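Local coordinates for SusD-like carbohydrate binding protein (Bacteroides vulgatus, PDB 3LEW) that probably binds carbohydrate at the bacterial outer membrane as a member of the SusD family, serving in nutrient capture, at residues A22-L26 / D96-V100; R217-K223 / A356-D362; G245-V249 / L338-V342; Q416-R421 / F461-S465. One frame throughout, in Å; residues are numbered along the deposited sequence.

Contact 1 of 4, residues A22-L26 / D96-V100; sequences AEKVL and DCNGV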
loop_
_atom_site.group_PDB
_atom_site.type_symbol
_atom_site.label_atom_id
_atom_site.label_comp_id
_atom_site.label_asym_id
_atom_site.label_seq_id
_atom_site.Cartn_x
_atom_site.Cartn_y
_atom_site.Cartn_z
ATOM N N ALA A 22 2.486 -6.287 -27.832
ATOM C CA ALA A 22 2.674 -5.212 -26.859
ATOM C C ALA A 22 2.010 -5.591 -25.544
ATOM O O ALA A 22 2.581 -5.422 -24.460
ATOM C CB ALA A 22 2.110 -3.908 -27.392
ATOM N N GLU A 23 0.802 -6.117 -25.628
ATOM C CA GLU A 23 0.100 -6.529 -24.423
ATOM C C GLU A 23 0.878 -7.612 -23.678
ATOM O O GLU A 23 0.906 -7.614 -22.424
ATOM C CB GLU A 23 -1.315 -6.985 -24.768
ATOM C CG GLU A 23 -2.095 -7.490 -23.574
ATOM C CD GLU A 23 -3.601 -7.343 -23.760
ATOM O OE1 GLU A 23 -4.179 -7.964 -24.659
ATOM O OE2 GLU A 23 -4.222 -6.624 -22.980
ATOM N N LYS A 24 1.547 -8.500 -24.402
ATOM C CA LYS A 24 2.314 -9.542 -23.747
ATOM C C LYS A 24 3.440 -8.944 -22.915
ATOM O O LYS A 24 3.688 -9.390 -21.800
ATOM C CB LYS A 24 2.864 -10.548 -24.727
ATOM C CG LYS A 24 3.518 -11.746 -24.038
ATOM N N VAL A 25 4.140 -7.948 -23.458
ATOM C CA VAL A 25 5.178 -7.277 -22.679
ATOM C C VAL A 25 4.625 -6.610 -21.416
ATOM O O VAL A 25 5.230 -6.662 -20.297
ATOM C CB VAL A 25 5.977 -6.295 -23.536
ATOM C CG1 VAL A 25 6.981 -5.512 -22.660
ATOM C CG2 VAL A 25 6.675 -7.037 -24.672
ATOM N N LEU A 26 3.491 -5.929 -21.560
ATOM C CA LEU A 26 2.852 -5.324 -20.405
ATOM C C LEU A 26 2.432 -6.351 -19.356
ATOM O O LEU A 26 2.606 -6.117 -18.129
ATOM C CB LEU A 26 1.650 -4.487 -20.843
ATOM C CG LEU A 26 1.319 -3.167 -20.178
ATOM C CD1 LEU A 26 2.612 -2.279 -20.136
ATOM C CD2 LEU A 26 0.208 -2.486 -21.007
ATOM N N ASP A 96 9.555 -1.651 -19.106
ATOM C CA ASP A 96 8.531 -2.394 -19.872
ATOM C C ASP A 96 7.434 -1.482 -20.435
ATOM O O ASP A 96 7.111 -1.571 -21.631
ATOM C CB ASP A 96 7.865 -3.483 -19.013
ATOM C CG ASP A 96 8.803 -4.643 -18.697
ATOM O OD1 ASP A 96 9.679 -4.987 -19.537
ATOM O OD2 ASP A 96 8.675 -5.241 -17.612
ATOM N N CYS A 97 6.880 -0.612 -19.571
ATOM C CA CYS A 97 5.888 0.362 -20.008
ATOM C C CYS A 97 6.466 1.235 -21.138
ATOM O O CYS A 97 5.795 1.439 -22.144
ATOM C CB CYS A 97 5.426 1.277 -18.893
ATOM S SG CYS A 97 4.598 0.410 -17.553
ATOM N N ASN A 98 7.701 1.724 -20.980
ATOM C CA ASN A 98 8.302 2.569 -22.009
ATOM C C ASN A 98 8.551 1.803 -23.314
ATOM O O ASN A 98 8.426 2.366 -24.405
ATOM C CB ASN A 98 9.592 3.220 -21.507
ATOM C CG ASN A 98 9.325 4.288 -20.449
ATOM O OD1 ASN A 98 8.228 4.820 -20.405
ATOM N ND2 ASN A 98 10.342 4.615 -19.604
ATOM N N GLY A 99 8.919 0.529 -23.221
ATOM C CA GLY A 99 9.095 -0.279 -24.450
ATOM C C GLY A 99 7.773 -0.428 -25.194
ATOM O O GLY A 99 7.725 -0.299 -26.419
ATOM N N VAL A 100 6.686 -0.643 -24.465
ATOM C CA VAL A 100 5.350 -0.676 -25.056
ATOM C C VAL A 100 4.988 0.676 -25.715
ATOM O O VAL A 100 4.573 0.731 -26.884
ATOM C CB VAL A 100 4.299 -1.121 -24.025
ATOM C CG1 VAL A 100 2.857 -0.854 -24.511
ATOM C CG2 VAL A 100 4.559 -2.598 -23.679
#
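Val-100 pushes its CG2 methyl into the surface of segment 22-26, where it meets three partners at once: the backbone oxygen of Ala-22, with Ala-22 O to Val-100 CG2 at 3.5 Å, and the side chains of Val-25 and Leu-26. CG2 lies beside the backbone N of its own residue and CG1 anti to it (chi1 167°), which leaves CG1 for the methyl of Ala-22, 4.3 Å from Val-100 CG1 to Ala-22 CB. The two valines run past each other in opposite senses, and Val-25 CG1 comes to 3.9 Å from Val-100 CG2. Leu-26 arrives at about a right angle to Val-100; its CD1 methyl spans from Val-100 CG2 to Cys-97, 4.2 Å from Leu-26 CD1 to Cys-97 SG. Farther along, Val-25 CG1 rests near the carbonyl and carboxylate of Asp-96. The contact is thus held by apolar packing, and the small Ala-22 is consistent with the close backbone approach there, Ala-22 CA to Val-100 CA being 5.6 Å. Gln-120 and Ala-121 of helix 111-135 touch Leu-26, and Ala-121 also touches Val-100, so a third helix closes one flank of the pair. The segment axes pass 9.2 Å apart at 171°, the antiparallel side-by-side packing of helices characteristic of the helical, TPR-clan part of SusD-family proteins.

Contact 2 of 4, residues R217-K223 / A356-D362; sequences RQWEKAK and AKAHLND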
loop_
_atom_site.group_PDB
_atom_site.type_symbol
_atom_site.label_atom_id
_atom_site.label_comp_id
_atom_site.label_asym_id
_atom_site.label_seq_id
_atom_site.Cartn_x
_atom_site.Cartn_y
_atom_site.Cartn_z
ATOM N N ARG A 217 -1.536 16.734 -3.097
ATOM C CA ARG A 217 -2.268 17.892 -2.565
ATOM C C ARG A 217 -3.036 18.689 -3.620
ATOM O O ARG A 217 -3.229 19.914 -3.483
ATOM C CB ARG A 217 -1.320 18.783 -1.707
ATOM C CG ARG A 217 -0.542 17.953 -0.722
ATOM C CD ARG A 217 0.323 18.800 0.267
ATOM N NE ARG A 217 -0.484 19.524 1.253
ATOM C CZ ARG A 217 -0.961 19.004 2.377
ATOM N NH1 ARG A 217 -0.734 17.751 2.684
ATOM N NH2 ARG A 217 -1.694 19.755 3.207
ATOM N N GLN A 218 -3.448 17.976 -4.686
ATOM C CA GLN A 218 -4.300 18.501 -5.754
ATOM C C GLN A 218 -5.749 18.163 -5.400
ATOM O O GLN A 218 -6.349 17.227 -5.950
ATOM C CB GLN A 218 -3.906 17.853 -7.088
ATOM C CG GLN A 218 -2.533 18.311 -7.569
ATOM C CD GLN A 218 -2.525 19.761 -7.978
ATOM O OE1 GLN A 218 -3.543 20.307 -8.360
ATOM N NE2 GLN A 218 -1.379 20.397 -7.884
ATOM N N TRP A 219 -6.277 18.883 -4.406
ATOM C CA TRP A 219 -7.537 18.503 -3.772
ATOM C C TRP A 219 -8.700 18.520 -4.766
ATOM O O TRP A 219 -9.523 17.614 -4.757
ATOM C CB TRP A 219 -7.854 19.411 -2.581
ATOM C CG TRP A 219 -6.705 19.654 -1.648
ATOM C CD1 TRP A 219 -6.185 20.869 -1.281
ATOM C CD2 TRP A 219 -5.947 18.667 -0.943
ATOM N NE1 TRP A 219 -5.135 20.695 -0.416
ATOM C CE2 TRP A 219 -4.973 19.354 -0.183
ATOM C CE3 TRP A 219 -5.974 17.280 -0.899
ATOM C CZ2 TRP A 219 -4.059 18.689 0.624
ATOM C CZ3 TRP A 219 -5.067 16.617 -0.091
ATOM C CH2 TRP A 219 -4.103 17.344 0.646
ATOM N N GLU A 220 -8.790 19.576 -5.579
ATOM C CA GLU A 220 -9.871 19.705 -6.568
ATOM C C GLU A 220 -9.871 18.515 -7.531
ATOM O O GLU A 220 -10.917 17.904 -7.783
ATOM C CB GLU A 220 -9.735 21.007 -7.338
ATOM C CG GLU A 220 -11.007 21.506 -7.974
ATOM C CD GLU A 220 -11.965 22.075 -6.917
ATOM O OE1 GLU A 220 -11.715 23.196 -6.342
ATOM O OE2 GLU A 220 -12.947 21.373 -6.665
ATOM N N LYS A 221 -8.687 18.141 -8.024
ATOM C CA LYS A 221 -8.589 16.964 -8.897
ATOM C C LYS A 221 -8.967 15.663 -8.177
ATOM O O LYS A 221 -9.648 14.821 -8.737
ATOM C CB LYS A 221 -7.196 16.874 -9.482
ATOM C CG LYS A 221 -6.936 17.857 -10.632
ATOM C CD LYS A 221 -5.608 17.541 -11.332
ATOM C CE LYS A 221 -5.422 18.504 -12.487
ATOM N NZ LYS A 221 -4.301 18.146 -13.367
ATOM N N ALA A 222 -8.502 15.494 -6.942
ATOM C CA ALA A 222 -8.780 14.284 -6.157
ATOM C C ALA A 222 -10.272 14.134 -5.951
ATOM O O ALA A 222 -10.832 13.039 -6.073
ATOM C CB ALA A 222 -8.045 14.325 -4.786
ATOM N N LYS A 223 -10.920 15.247 -5.640
ATOM C CA LYS A 223 -12.396 15.271 -5.521
ATOM C C LYS A 223 -13.066 14.913 -6.853
ATOM O O LYS A 223 -14.026 14.122 -6.891
ATOM C CB LYS A 223 -12.859 16.658 -5.043
ATOM C CG LYS A 223 -14.371 16.945 -5.270
ATOM C CD LYS A 223 -14.803 18.285 -4.770
ATOM C CE LYS A 223 -16.253 18.617 -5.164
ATOM N NZ LYS A 223 -16.743 19.876 -4.522
ATOM N N ALA A 356 -10.210 14.878 0.442
ATOM C CA ALA A 356 -10.098 15.959 -0.515
ATOM C C ALA A 356 -11.159 17.021 -0.205
ATOM O O ALA A 356 -10.874 18.220 -0.158
ATOM C CB ALA A 356 -10.278 15.421 -1.925
ATOM N N LYS A 357 -12.377 16.569 0.049
ATOM C CA LYS A 357 -13.442 17.510 0.392
ATOM C C LYS A 357 -13.170 18.317 1.712
ATOM O O LYS A 357 -13.515 19.499 1.803
ATOM C CB LYS A 357 -14.798 16.798 0.410
ATOM C CG LYS A 357 -15.290 16.484 -0.999
ATOM C CD LYS A 357 -16.499 15.574 -1.008
ATOM C CE LYS A 357 -17.045 15.439 -2.449
ATOM N NZ LYS A 357 -18.141 14.375 -2.504
ATOM N N ALA A 358 -12.566 17.679 2.703
ATOM C CA ALA A 358 -12.201 18.345 3.977
ATOM C C ALA A 358 -11.217 19.482 3.701
ATOM O O ALA A 358 -11.405 20.584 4.177
ATOM C CB ALA A 358 -11.616 17.348 4.985
ATOM N N HIS A 359 -10.231 19.232 2.850
ATOM C CA HIS A 359 -9.282 20.278 2.437
ATOM C C HIS A 359 -9.917 21.402 1.654
ATOM O O HIS A 359 -9.462 22.539 1.731
ATOM C CB HIS A 359 -8.109 19.695 1.632
ATOM C CG HIS A 359 -7.066 19.063 2.495
ATOM N ND1 HIS A 359 -6.203 19.820 3.263
ATOM C CD2 HIS A 359 -6.787 17.774 2.767
ATOM C CE1 HIS A 359 -5.410 19.011 3.939
ATOM N NE2 HIS A 359 -5.748 17.768 3.673
ATOM N N LEU A 360 -10.969 21.091 0.898
ATOM C CA LEU A 360 -11.705 22.074 0.118
ATOM C C LEU A 360 -12.826 22.781 0.903
ATOM O O LEU A 360 -13.527 23.635 0.366
ATOM C CB LEU A 360 -12.318 21.383 -1.101
ATOM C CG LEU A 360 -11.321 20.888 -2.157
ATOM C CD1 LEU A 360 -12.045 20.062 -3.213
ATOM C CD2 LEU A 360 -10.627 22.069 -2.818
ATOM N N ASN A 361 -13.006 22.389 2.165
ATOM C CA ASN A 361 -14.122 22.852 2.984
ATOM C C ASN A 361 -15.503 22.597 2.411
ATOM O O ASN A 361 -16.433 23.385 2.584
ATOM C CB ASN A 361 -13.905 24.284 3.405
ATOM C CG ASN A 361 -13.295 24.332 4.764
ATOM O OD1 ASN A 361 -12.075 24.435 4.898
ATOM N ND2 ASN A 361 -14.137 24.157 5.798
ATOM N N ASP A 362 -15.595 21.461 1.739
ATOM C CA ASP A 362 -16.850 20.960 1.149
ATOM C C ASP A 362 -17.590 20.143 2.226
ATOM O O ASP A 362 -17.093 19.105 2.671
ATOM C CB ASP A 362 -16.514 20.120 -0.073
ATOM C CG ASP A 362 -17.742 19.559 -0.782
ATOM O OD1 ASP A 362 -18.810 19.451 -0.149
ATOM O OD2 ASP A 362 -17.602 19.143 -1.956
#
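The segments approach most closely where Trp-219, in the first turn of helix 219-232, faces Ala-356 near the end of helix 346-359, their CA atoms 4.9 Å apart; Schellman motifs end the preceding helix 202-215 at Arg-217 and helix 346-359 at Asn-361, and Gln-218 is the N-cap residue of helix 219-232. The indole of Trp-219 forms an offset stack with the imidazole of His-359, the His-359 ring centroid 3.6 Å from that of the Trp-219 six-membered ring and the planes only 2° from parallel. His-359 CB lies over the five-membered ring in a CH-pi contact, and with CG beside the backbone N (chi1 -79°) the imidazole lies flat over the six-membered ring. Arg-217 CA lies over the opposite indole face, toward the rim, and its guanidinium presents a face to the indole edge at Trp-219 CZ2. With an alanine in place of Trp-219, the His-359 ring would probably lose its stacking partner and be free to turn. Leu-360 CG packs on Trp-219 CB at 3.8 Å. The extended Lys-223 reaches across Leu-360 to a salt bridge, Lys-223 NZ to Asp-362 OD2 at 2.8 Å, on the anti side of the carboxylate, 27° out of its plane. The other oxygen of Asp-362 caps Asp-364 N, while Lys-357 pairs with Asp-364 and Asp-227. The contact joins the start of helix 219-232 to the end of helix 346-359, with helices 202-215 and 387-401 packed against it.

Contact 3 of 4, residues G245-V249 / L338-V342; sequences GFNSV and LGDIV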
loop_
_atom_site.group_PDB
_atom_site.type_symbol
_atom_site.label_atom_id
_atom_site.label_comp_id
_atom_site.label_asym_id
_atom_site.label_seq_id
_atom_site.Cartn_x
_atom_site.Cartn_y
_atom_site.Cartn_z
ATOM N N GLY A 245 -11.583 -13.225 4.681
ATOM C CA GLY A 245 -10.137 -13.486 4.663
ATOM C C GLY A 245 -9.301 -12.576 3.765
ATOM O O GLY A 245 -8.091 -12.757 3.666
ATOM N N PHE A 246 -9.926 -11.589 3.083
ATOM C CA PHE A 246 -9.171 -10.607 2.246
ATOM C C PHE A 246 -8.191 -11.300 1.266
ATOM O O PHE A 246 -7.057 -10.856 1.073
ATOM C CB PHE A 246 -8.475 -9.546 3.123
ATOM C CG PHE A 246 -9.325 -8.317 3.375
ATOM C CD1 PHE A 246 -10.385 -8.384 4.234
ATOM C CD2 PHE A 246 -9.045 -7.113 2.750
ATOM C CE1 PHE A 246 -11.209 -7.279 4.451
ATOM C CE2 PHE A 246 -9.878 -5.998 2.975
ATOM C CZ PHE A 246 -10.934 -6.103 3.832
ATOM N N ASN A 247 -8.686 -12.339 0.604
ATOM C CA ASN A 247 -7.842 -13.292 -0.124
ATOM C C ASN A 247 -8.358 -13.703 -1.518
ATOM O O ASN A 247 -7.831 -14.636 -2.099
ATOM C CB ASN A 247 -7.601 -14.495 0.731
ATOM C CG ASN A 247 -8.898 -15.242 1.047
ATOM O OD1 ASN A 247 -9.883 -15.124 0.285
ATOM N ND2 ASN A 247 -8.935 -15.997 2.168
ATOM N N SER A 248 -9.340 -12.974 -2.030
ATOM C CA SER A 248 -9.914 -13.253 -3.384
ATOM C C SER A 248 -10.260 -11.995 -4.145
ATOM O O SER A 248 -11.026 -11.137 -3.637
ATOM C CB SER A 248 -11.203 -14.062 -3.231
ATOM O OG SER A 248 -11.832 -14.275 -4.479
ATOM N N VAL A 249 -9.786 -11.887 -5.390
ATOM C CA VAL A 249 -10.115 -10.750 -6.247
ATOM C C VAL A 249 -11.597 -10.725 -6.679
ATOM O O VAL A 249 -12.077 -9.681 -7.178
ATOM C CB VAL A 249 -9.241 -10.716 -7.546
ATOM C CG1 VAL A 249 -7.764 -10.489 -7.210
ATOM C CG2 VAL A 249 -9.484 -11.974 -8.391
ATOM N N LEU A 338 -2.193 -20.307 -1.152
ATOM C CA LEU A 338 -2.689 -19.298 -2.071
ATOM C C LEU A 338 -3.503 -18.254 -1.327
ATOM O O LEU A 338 -4.304 -18.565 -0.462
ATOM C CB LEU A 338 -3.597 -19.913 -3.151
ATOM C CG LEU A 338 -2.996 -20.990 -4.058
ATOM C CD1 LEU A 338 -4.078 -21.443 -5.077
ATOM C CD2 LEU A 338 -1.764 -20.447 -4.772
ATOM N N GLY A 339 -3.299 -17.009 -1.718
ATOM C CA GLY A 339 -4.147 -15.889 -1.281
ATOM C C GLY A 339 -3.907 -14.712 -2.170
ATOM O O GLY A 339 -2.758 -14.381 -2.449
ATOM N N ASP A 340 -4.983 -14.042 -2.613
ATOM C CA ASP A 340 -4.857 -12.946 -3.566
ATOM C C ASP A 340 -4.442 -11.658 -2.843
ATOM O O ASP A 340 -4.700 -11.478 -1.656
ATOM C CB ASP A 340 -6.158 -12.698 -4.354
ATOM C CG ASP A 340 -6.596 -13.897 -5.222
ATOM O OD1 ASP A 340 -5.857 -14.924 -5.333
ATOM O OD2 ASP A 340 -7.718 -13.807 -5.823
ATOM N N ILE A 341 -3.856 -10.751 -3.603
ATOM C CA ILE A 341 -3.280 -9.524 -3.052
ATOM C C ILE A 341 -4.135 -8.311 -3.454
ATOM O O ILE A 341 -4.181 -7.955 -4.619
ATOM C CB ILE A 341 -1.863 -9.272 -3.562
ATOM C CG1 ILE A 341 -0.960 -10.506 -3.390
ATOM C CG2 ILE A 341 -1.252 -8.052 -2.817
ATOM C CD1 ILE A 341 -0.865 -11.075 -1.959
ATOM N N VAL A 342 -4.771 -7.697 -2.478
ATOM C CA VAL A 342 -5.586 -6.484 -2.723
ATOM C C VAL A 342 -4.676 -5.253 -2.961
ATOM O O VAL A 342 -3.704 -5.058 -2.248
ATOM C CB VAL A 342 -6.591 -6.233 -1.577
ATOM C CG1 VAL A 342 -5.891 -5.927 -0.259
ATOM C CG2 VAL A 342 -7.542 -5.048 -1.927
HETATM O O HOH W 1 -5.018 -9.393 -0.003
#
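Asp-340 OD2 accepts the backbone N-H of Val-249 on its anti lone pair, Val-249 N to Asp-340 OD2 being 2.9 Å with an angle of 158° at the hydrogen. CG of Asp-340 lies beside the backbone N (chi1 -62°), directing the carboxylate to the backbone of Val-249; Ser-248 CA sits 3.3 Å from Asp-340 OD2, and both methyls of Val-249 approach the same oxygen from one side. Its other oxygen, OD1, is taken by a salt bridge from Arg-332 and by the backbone N of Gln-260, so both carboxylate oxygens of this buried group have partners. An asparagine here would probably weaken the hold on Arg-332, leaving that guanidinium without its counter-charge. In the fold, the contact fastens the loop after helix 239-242 to the run leading into strand 341-345, which pairs antiparallel with strand 254-258; Trp-254 of that neighbour touches Val-249, Asp-340 and Val-342. A second bond runs from the backbone of Asp-340 to that of Asn-247, with Asp-340 N to Asn-247 O at 3.0 Å; the donor stands well above the carbonyl plane. Arg-332 also donates to Asn-247 O, and the Asn-247 amide nitrogen goes to Arg-330 O. Where Phe-246 O and Asp-340 O face each other at 3.7 Å, a water donates to both, 2.7 Å from the water oxygen to Phe-246 O, and accepts from Val-342 N.

Contact 4 of 4, residues Q416-R421 / F461-S465; sequences QQTVVR and FCPNS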
loop_
_atom_site.group_PDB
_atom_site.type_symbol
_atom_site.label_atom_id
_atom_site.label_comp_id
_atom_site.label_asym_id
_atom_site.label_seq_id
_atom_site.Cartn_x
_atom_site.Cartn_y
_atom_site.Cartn_z
ATOM N N GLN A 416 2.824 14.459 7.330
ATOM C CA GLN A 416 3.840 14.959 8.284
ATOM C C GLN A 416 3.453 14.605 9.714
ATOM O O GLN A 416 3.561 15.417 10.640
ATOM C CB GLN A 416 4.119 16.450 8.103
ATOM C CG GLN A 416 4.672 16.785 6.737
ATOM C CD GLN A 416 5.076 18.223 6.619
ATOM O OE1 GLN A 416 5.995 18.706 7.334
ATOM N NE2 GLN A 416 4.387 18.945 5.755
ATOM N N GLN A 417 3.021 13.361 9.895
ATOM C CA GLN A 417 2.640 12.899 11.201
ATOM C C GLN A 417 3.777 12.151 11.838
ATOM O O GLN A 417 4.803 11.913 11.200
ATOM C CB GLN A 417 1.377 12.038 11.088
ATOM C CG GLN A 417 0.113 12.866 10.876
ATOM C CD GLN A 417 -1.090 11.973 10.784
ATOM O OE1 GLN A 417 -1.255 11.239 9.804
ATOM N NE2 GLN A 417 -1.928 11.994 11.825
ATOM N N THR A 418 3.624 11.832 13.130
ATOM C CA THR A 418 4.594 10.973 13.782
ATOM C C THR A 418 4.015 9.605 14.071
ATOM O O THR A 418 2.825 9.432 14.314
ATOM C CB THR A 418 5.151 11.573 15.068
ATOM O OG1 THR A 418 6.243 10.751 15.533
ATOM C CG2 THR A 418 4.052 11.729 16.167
ATOM N N VAL A 419 4.871 8.590 13.995
ATOM C CA VAL A 419 4.576 7.257 14.511
ATOM C C VAL A 419 4.294 7.377 15.990
ATOM O O VAL A 419 4.994 8.110 16.682
ATOM C CB VAL A 419 5.804 6.329 14.337
ATOM C CG1 VAL A 419 5.690 5.043 15.222
ATOM C CG2 VAL A 419 5.971 5.994 12.882
ATOM N N VAL A 420 3.295 6.665 16.495
ATOM C CA VAL A 420 2.961 6.694 17.918
ATOM C C VAL A 420 2.834 5.237 18.382
ATOM O O VAL A 420 2.121 4.429 17.757
ATOM C CB VAL A 420 1.606 7.430 18.198
ATOM C CG1 VAL A 420 1.238 7.356 19.696
ATOM C CG2 VAL A 420 1.696 8.892 17.755
ATOM N N ARG A 421 3.550 4.910 19.448
ATOM C CA ARG A 421 3.571 3.540 19.999
ATOM C C ARG A 421 3.682 3.547 21.511
ATOM O O ARG A 421 4.738 3.885 22.072
ATOM C CB ARG A 421 4.752 2.743 19.446
ATOM C CG ARG A 421 4.648 2.493 17.921
ATOM C CD ARG A 421 5.754 1.643 17.434
ATOM N NE ARG A 421 5.675 1.434 15.979
ATOM C CZ ARG A 421 6.621 0.810 15.295
ATOM N NH1 ARG A 421 7.719 0.387 15.921
ATOM N NH2 ARG A 421 6.504 0.631 13.981
ATOM N N PHE A 461 10.349 9.279 18.320
ATOM C CA PHE A 461 9.616 9.330 17.065
ATOM C C PHE A 461 9.181 10.771 16.839
ATOM O O PHE A 461 8.814 11.467 17.777
ATOM C CB PHE A 461 8.348 8.506 17.156
ATOM C CG PHE A 461 8.572 7.031 17.259
ATOM C CD1 PHE A 461 9.538 6.392 16.503
ATOM C CD2 PHE A 461 7.764 6.264 18.119
ATOM C CE1 PHE A 461 9.717 5.005 16.571
ATOM C CE2 PHE A 461 7.950 4.890 18.184
ATOM C CZ PHE A 461 8.912 4.268 17.405
ATOM N N CYS A 462 9.293 11.226 15.608
ATOM C CA CYS A 462 8.933 12.598 15.262
ATOM C C CYS A 462 8.491 12.627 13.794
ATOM O O CYS A 462 8.701 11.664 13.047
ATOM C CB CYS A 462 10.147 13.514 15.471
ATOM S SG CYS A 462 11.540 13.217 14.403
ATOM N N PRO A 463 7.829 13.719 13.371
ATOM C CA PRO A 463 7.565 13.850 11.956
ATOM C C PRO A 463 8.839 14.022 11.116
ATOM O O PRO A 463 9.878 14.489 11.578
ATOM C CB PRO A 463 6.700 15.138 11.866
ATOM C CG PRO A 463 6.252 15.406 13.257
ATOM C CD PRO A 463 7.297 14.859 14.146
ATOM N N ASN A 464 8.741 13.613 9.863
ATOM C CA ASN A 464 9.767 13.913 8.886
ATOM C C ASN A 464 11.141 13.363 9.270
ATOM O O ASN A 464 12.183 14.026 9.101
ATOM C CB ASN A 464 9.833 15.409 8.632
ATOM C CG ASN A 464 8.541 15.995 8.060
ATOM O OD1 ASN A 464 7.807 15.346 7.307
ATOM N ND2 ASN A 464 8.269 17.254 8.415
ATOM N N SER A 465 11.150 12.152 9.793
ATOM C CA SER A 465 12.407 11.466 10.144
ATOM C C SER A 465 13.038 10.803 8.941
ATOM O O SER A 465 12.337 10.192 8.137
ATOM C CB SER A 465 12.115 10.389 11.207
ATOM O OG SER A 465 13.259 9.583 11.492
HETATM O O HOH W 2 6.199 12.533 8.938
#
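Phe-461 and Val-419 form the tight end of this contact: in one of the two conformers of Val-419, its CG1 stands over the centre of one face of the Phe-461 ring, 3.8 Å from Val-419 CG1 to the ring centroid, as a CH-pi contact. Lying anti to the backbone N (chi1 164°), this methyl is the branch aimed at the ring. The extended chain of Arg-421 crosses the Phe-461 side chain at about a right angle, Arg-421 CD to Phe-461 CE2 being 4.0 Å, while its guanidinium goes to the carbonyls of Gly-56, Asn-71 and Phe-452. The other end is the more solvent-facing, held by a single direct side-chain bond and a water. There Pro-463 rests its CB on the carbonyl of Gln-416, and a nearly straight bond of 2.9 Å runs from Asn-464 ND2 to Gln-416 OE1, the two amide planes turned 35° apart. At this same end the water joins the backbones, donating to Gln-417 O and accepting from Asn-464 N. The two irregular segments run nearly antiparallel, 165° apart. One follows helix 408-414 and precedes strand 429-434; the other follows strand 440-448 and precedes helix 474-479, so the contact joins the loops leading into and out of that neighbouring strand pair.

Overall arrangement
The four contacts are separate, and none touches another. Contacts 2 and 4 come closest, about 6 Å between nearest atoms and 24 Å between centres; Asp-141 has weak partners in both, a weak bond to Gln-416 and a long, weak ion pair with Arg-217. Contact 3 falls within the chain interval spanned by contact 2, and strand 341-345 runs straight on into helix 346-359, although the centres are 31 Å apart. Contact 1, near the start of the chain, stands 39 Å from contact 4, centre to centre, across the middle of the chain. A pentaethylene glycol, probably from crystallisation, lies about 4 Å from the Arg-217 side chain.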